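Local coordinates for prolyl-4 hydroxylase (Chlamydomonas reinhardtii, PDB 2V4A), which hydroxylates peptidyl proline at the 4-position, probably using iron(II), 2-oxoglutarate and molecular oxygen as other members of its oxygenase superfamily do, at residues 33-38 against 186-191; 96-101 against 143-148. All blocks are in the same frame, centred on the assembly; numbering follows the deposited sequence.

Contact 1: 33-38 against 186-191; sequences LLKNFL and KGDALM
K35 and D188 form a salt bridge where two antiparallel strands of the major sheet of the double-stranded beta-helix (jelly-roll) fold part; K35 NZ lies 2.7 Å from D188 OD2, on that oxygen's syn lone pair. Bends at chi2 and chi3 (-77° and -53°) fold the lysine chain back over the carboxylate, although the bond from CA to CB points away from 186-191. The other oxygen, OD1, takes the backbone N-H of N36 at 3.1 Å, on its anti side and tilted out of the carboxylate plane. With an alanine in place of D188, the K35 ammonium would probably lose this counter-charge and the N36 N-H its acceptor. Next to the salt bridge, L34 and A189 make a hydrogen-bonded pair, L34 N to A189 O at 2.7 Å and A189 N to L34 O at 2.9 Å. Past the strand end, G187 O receives L38 N at 3.0 Å, nearly straight (173°), and a weaker, bent bond from F37 N. At the positive phi of G187 a CB would be pressed against the K186 carbonyl, and it would also run into L38 O. On the L34 and A189 face, F37 CB lies 3.8 Å from A189 CB, which meets the phenyl ring obliquely near CD2.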
loop_
_atom_site.group_PDB
_atom_site.type_symbol
_atom_site.label_atom_id
_atom_site.label_comp_id
_atom_site.label_asym_id
_atom_site.label_seq_id
_atom_site.Cartn_x
_atom_site.Cartn_y
_atom_site.Cartn_z
ATOM N N LEU A 33 5.791 5.327 6.421
ATOM C CA LEU A 33 6.497 4.658 5.338
ATOM C C LEU A 33 7.383 3.548 5.914
ATOM O O LEU A 33 8.167 3.789 6.875
ATOM C CB LEU A 33 7.356 5.688 4.583
ATOM C CG LEU A 33 8.147 5.183 3.355
ATOM C CD1 LEU A 33 7.209 4.775 2.226
ATOM C CD2 LEU A 33 9.125 6.255 2.874
ATOM N N LEU A 34 7.249 2.346 5.365
ATOM C CA LEU A 34 8.061 1.192 5.793
ATOM C C LEU A 34 9.074 0.918 4.683
ATOM O O LEU A 34 8.670 0.530 3.602
ATOM C CB LEU A 34 7.157 -0.036 5.989
ATOM C CG LEU A 34 5.969 0.176 6.936
ATOM C CD1 LEU A 34 5.056 -1.077 7.022
ATOM C CD2 LEU A 34 6.478 0.598 8.314
ATOM N N LYS A 35 10.361 1.162 4.950
ATOM C CA LYS A 35 11.426 1.077 3.936
ATOM C C LYS A 35 11.848 -0.358 3.734
ATOM O O LYS A 35 12.119 -1.059 4.710
ATOM C CB LYS A 35 12.637 1.924 4.314
ATOM C CG LYS A 35 12.294 3.362 4.653
ATOM C CD LYS A 35 12.028 4.169 3.403
ATOM C CE LYS A 35 13.163 4.045 2.403
ATOM N NZ LYS A 35 12.901 4.709 1.074
ATOM N N ASN A 36 11.886 -0.794 2.477
ATOM C CA ASN A 36 12.289 -2.175 2.143
ATOM C C ASN A 36 11.448 -3.211 2.874
ATOM O O ASN A 36 11.958 -4.195 3.460
ATOM C CB ASN A 36 13.764 -2.375 2.402
ATOM C CG ASN A 36 14.596 -1.470 1.547
ATOM O OD1 ASN A 36 14.671 -1.671 0.323
ATOM N ND2 ASN A 36 15.184 -0.438 2.151
ATOM N N PHE A 37 10.155 -2.980 2.821
ATOM C CA PHE A 37 9.175 -3.877 3.454
ATOM C C PHE A 37 9.146 -5.195 2.673
ATOM O O PHE A 37 8.982 -6.270 3.290
ATOM C CB PHE A 37 7.784 -3.199 3.492
ATOM C CG PHE A 37 6.705 -4.038 4.198
ATOM C CD1 PHE A 37 6.766 -4.283 5.567
ATOM C CD2 PHE A 37 5.670 -4.628 3.455
ATOM C CE1 PHE A 37 5.751 -5.075 6.223
ATOM C CE2 PHE A 37 4.684 -5.418 4.069
ATOM C CZ PHE A 37 4.713 -5.645 5.451
ATOM N N LEU A 38 9.234 -5.089 1.328
ATOM C CA LEU A 38 9.366 -6.242 0.379
ATOM C C LEU A 38 10.774 -6.274 -0.135
ATOM O O LEU A 38 11.389 -5.219 -0.329
ATOM C CB LEU A 38 8.392 -6.136 -0.837
ATOM C CG LEU A 38 6.906 -5.960 -0.546
ATOM C CD1 LEU A 38 6.043 -6.269 -1.788
ATOM C CD2 LEU A 38 6.507 -6.869 0.578
ATOM N N LYS A 186 10.901 0.732 -5.216
ATOM C CA LYS A 186 10.691 -0.702 -5.159
ATOM C C LYS A 186 10.950 -1.232 -3.746
ATOM O O LYS A 186 12.034 -0.989 -3.142
ATOM C CB LYS A 186 11.610 -1.338 -6.172
ATOM C CG LYS A 186 11.507 -2.833 -6.311
ATOM C CD LYS A 186 12.287 -3.187 -7.513
ATOM C CE LYS A 186 12.073 -4.630 -7.838
ATOM N NZ LYS A 186 12.919 -4.916 -9.028
ATOM N N GLY A 187 9.961 -1.919 -3.200
ATOM C CA GLY A 187 10.133 -2.525 -1.875
ATOM C C GLY A 187 9.549 -1.722 -0.728
ATOM O O GLY A 187 9.274 -2.271 0.346
ATOM N N ASP A 188 9.358 -0.416 -0.920
ATOM C CA ASP A 188 8.760 0.424 0.156
ATOM C C ASP A 188 7.249 0.176 0.298
ATOM O O ASP A 188 6.580 -0.222 -0.670
ATOM C CB ASP A 188 8.987 1.924 -0.089
ATOM C CG ASP A 188 10.421 2.404 0.223
ATOM O OD1 ASP A 188 11.357 1.614 0.546
ATOM O OD2 ASP A 188 10.603 3.639 0.100
ATOM N N ALA A 189 6.720 0.396 1.492
ATOM C CA ALA A 189 5.258 0.296 1.719
ATOM C C ALA A 189 4.738 1.491 2.509
ATOM O O ALA A 189 5.303 1.896 3.550
ATOM C CB ALA A 189 4.869 -1.021 2.404
ATOM N N LEU A 190 3.637 2.027 2.029
ATOM C CA LEU A 190 2.956 3.108 2.715
ATOM C C LEU A 190 1.761 2.537 3.516
ATOM O O LEU A 190 0.882 1.901 2.972
ATOM C CB LEU A 190 2.520 4.219 1.727
ATOM C CG LEU A 190 1.497 5.195 2.345
ATOM C CD1 LEU A 190 2.187 6.115 3.347
ATOM C CD2 LEU A 190 0.724 6.012 1.330
HETATM N N MSE A 191 1.787 2.727 4.832
HETATM C CA MSE A 191 0.724 2.238 5.718
HETATM C C MSE A 191 -0.043 3.454 6.292
HETATM O O MSE A 191 0.572 4.377 6.801
HETATM C CB MSE A 191 1.404 1.461 6.873
HETATM C CG MSE A 191 0.479 0.827 7.857
HETATM SE SE MSE A 191 1.517 0.142 9.398
HETATM C CE MSE A 191 -0.005 0.420 10.483
HETATM O O HOH W 1 12.853 -0.348 -0.658
#

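Contact 2: 96-101 against 143-148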
loop_
_atom_site.group_PDB
_atom_site.type_symbol
_atom_site.label_atom_id
_atom_site.label_comp_id
_atom_site.label_asym_id
_atom_site.label_seq_id
_atom_site.Cartn_x
_atom_site.Cartn_y
_atom_site.Cartn_z
ATOM N N ALA A 96 0.298 -8.654 8.757
ATOM C CA ALA A 96 -0.379 -8.861 10.072
ATOM C C ALA A 96 0.524 -8.456 11.230
ATOM O O ALA A 96 0.116 -7.750 12.159
ATOM C CB ALA A 96 -0.819 -10.309 10.246
ATOM N N GLN A 97 1.749 -8.956 11.200
ATOM C CA GLN A 97 2.771 -8.638 12.248
ATOM C C GLN A 97 3.063 -7.138 12.434
ATOM O O GLN A 97 3.096 -6.649 13.571
ATOM C CB GLN A 97 4.021 -9.445 11.945
ATOM C CG GLN A 97 3.753 -10.983 12.166
ATOM C CD GLN A 97 4.962 -11.853 11.890
ATOM O OE1 GLN A 97 6.108 -11.464 12.171
ATOM N NE2 GLN A 97 4.719 -13.063 11.381
ATOM N N VAL A 98 3.280 -6.402 11.334
ATOM C CA VAL A 98 3.621 -4.953 11.424
ATOM C C VAL A 98 2.387 -4.156 11.854
ATOM O O VAL A 98 2.501 -3.233 12.640
ATOM C CB VAL A 98 4.341 -4.352 10.149
ATOM C CG1 VAL A 98 3.391 -4.106 8.990
ATOM C CG2 VAL A 98 5.065 -3.050 10.465
ATOM N N THR A 99 1.203 -4.524 11.355
ATOM C CA THR A 99 -0.018 -3.782 11.741
ATOM C C THR A 99 -0.611 -4.194 13.112
ATOM O O THR A 99 -1.422 -3.443 13.714
ATOM C CB THR A 99 -1.125 -3.906 10.675
ATOM O OG1 THR A 99 -1.570 -5.268 10.609
ATOM C CG2 THR A 99 -0.647 -3.341 9.243
HETATM N N MSE A 100 -0.204 -5.377 13.591
HETATM C CA MSE A 100 -0.686 -6.007 14.823
HETATM C C MSE A 100 -2.133 -6.450 14.695
HETATM O O MSE A 100 -2.769 -6.706 15.690
HETATM C CB MSE A 100 -0.471 -5.118 16.074
HETATM C CG MSE A 100 0.959 -4.625 16.175
HETATM SE SE MSE A 100 1.393 -3.685 17.825
HETATM C CE MSE A 100 2.156 -5.222 18.774
ATOM N N ILE A 101 -2.641 -6.541 13.468
ATOM C CA ILE A 101 -4.020 -7.001 13.239
ATOM C C ILE A 101 -3.980 -8.408 12.638
ATOM O O ILE A 101 -3.273 -8.608 11.640
ATOM C CB ILE A 101 -4.829 -6.015 12.325
ATOM C CG1 ILE A 101 -4.729 -4.576 12.881
ATOM C CG2 ILE A 101 -6.304 -6.550 12.135
ATOM C CD1 ILE A 101 -5.174 -3.381 11.941
ATOM N N VAL A 143 -7.183 -0.033 7.924
ATOM C CA VAL A 143 -5.795 0.258 7.516
ATOM C C VAL A 143 -5.618 -0.157 6.077
ATOM O O VAL A 143 -6.063 -1.240 5.678
ATOM C CB VAL A 143 -4.763 -0.568 8.349
ATOM C CG1 VAL A 143 -3.329 -0.402 7.785
ATOM C CG2 VAL A 143 -4.800 -0.144 9.824
ATOM N N THR A 144 -4.921 0.690 5.337
ATOM C CA THR A 144 -4.459 0.417 4.012
ATOM C C THR A 144 -2.955 0.275 4.004
ATOM O O THR A 144 -2.243 1.087 4.588
ATOM C CB THR A 144 -4.829 1.568 3.046
ATOM O OG1 THR A 144 -6.221 1.861 3.164
ATOM C CG2 THR A 144 -4.519 1.181 1.571
HETATM N N MSE A 145 -2.482 -0.754 3.287
HETATM C CA MSE A 145 -1.057 -0.951 3.034
HETATM C C MSE A 145 -0.847 -0.925 1.552
HETATM O O MSE A 145 -1.405 -1.758 0.827
HETATM C CB MSE A 145 -0.609 -2.307 3.568
HETATM C CG MSE A 145 0.883 -2.615 3.371
HETATM SE SE MSE A 145 2.070 -1.947 4.693
HETATM C CE MSE A 145 1.295 -2.644 6.344
ATOM N N LEU A 146 -0.000 -0.020 1.084
ATOM C CA LEU A 146 0.225 0.107 -0.337
ATOM C C LEU A 146 1.708 -0.193 -0.573
ATOM O O LEU A 146 2.555 0.469 0.009
ATOM C CB LEU A 146 -0.103 1.546 -0.720
ATOM C CG LEU A 146 -0.624 1.913 -2.074
ATOM C CD1 LEU A 146 -1.262 3.293 -1.914
ATOM C CD2 LEU A 146 0.652 1.940 -2.986
HETATM N N MSE A 147 2.011 -1.202 -1.391
HETATM C CA MSE A 147 3.387 -1.636 -1.624
HETATM C C MSE A 147 3.822 -1.293 -3.045
HETATM O O MSE A 147 3.086 -1.610 -4.003
HETATM C CB MSE A 147 3.474 -3.136 -1.378
HETATM C CG MSE A 147 3.345 -3.548 0.086
HETATM SE SE MSE A 147 2.628 -5.332 0.316
HETATM C CE MSE A 147 0.781 -4.596 0.216
ATOM N N TYR A 148 4.988 -0.634 -3.195
ATOM C CA TYR A 148 5.503 -0.285 -4.510
ATOM C C TYR A 148 6.327 -1.409 -5.052
ATOM O O TYR A 148 7.304 -1.807 -4.438
ATOM C CB TYR A 148 6.343 1.011 -4.429
ATOM C CG TYR A 148 5.532 2.101 -3.782
ATOM C CD1 TYR A 148 4.453 2.697 -4.469
ATOM C CD2 TYR A 148 5.802 2.502 -2.468
ATOM C CE1 TYR A 148 3.700 3.697 -3.878
ATOM C CE2 TYR A 148 5.020 3.482 -1.847
ATOM C CZ TYR A 148 3.964 4.054 -2.537
ATOM O OH TYR A 148 3.173 5.029 -1.923
#
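Helix 86-99 packs its C-terminal end on the beta-sheet of the oxygenase core, and this contact joins its last turn and the residues leaving it to strand 141-148. No hydrogen bond crosses between the segments; the 163 Å² buried here comes from a few methyl contacts. The selenomethionine M145 supplies the main one. Its CG stands anti to the backbone N (chi1 -179°), and the chain then bends at chi2 and chi3, 85° and 54°, which carries the terminal methyl to the helix. There CE meets T99 CG2 at 3.6 Å and V98 CG1 at 3.7 Å, so one methyl bridges two consecutive helix residues, both side chains crossing that of M145 at a slant. Two residues earlier on the strand, V143 points to the same side: its CG2 touches I101 CD1 at 3.9 Å, while CG1 lies 4.2 Å from T99 CG2. The threonine's methyl therefore touches both M145 and V143, and its hydroxyl is turned to the helix backbone. OG1 bonds to V95 O and also accepts a weak bond from I101 N at 3.3 Å, linking the helix end to the residue that follows the turn. At M100 the chain leaves helical geometry with positive phi, and I101 CB again points toward the strand. T99 and I101 also reach I224 on the adjoining strand 218-225, whereas M145 touches L34 and A189. A helix laid against one face of an antiparallel major sheet in this way is characteristic of the double-stranded beta-helix fold of 2-oxoglutarate oxygenases.

Overall arrangement
From the N terminus, the chain first passes through strand 30-34 and the turn after it, which wait for 186-191 to close contact 1 across roughly 150 residues. Within that loop lie helix 86-99 and strand 141-148, joined by contact 2, so the shorter closure is nested inside the longer one. The two centres are 10 Å apart, and neighbouring strands 189-193 and 141-148 connect them directly: L190 N lies 2.8 Å from L146 O, a probable hydrogen bond, and A189 CB packs 3.7 Å from M145 SE. Contact 1 thus sets strand 30-34, itself flanked by 22-27, beside 189-193 within the sheet, whereas contact 2 fastens the helix over one face of it.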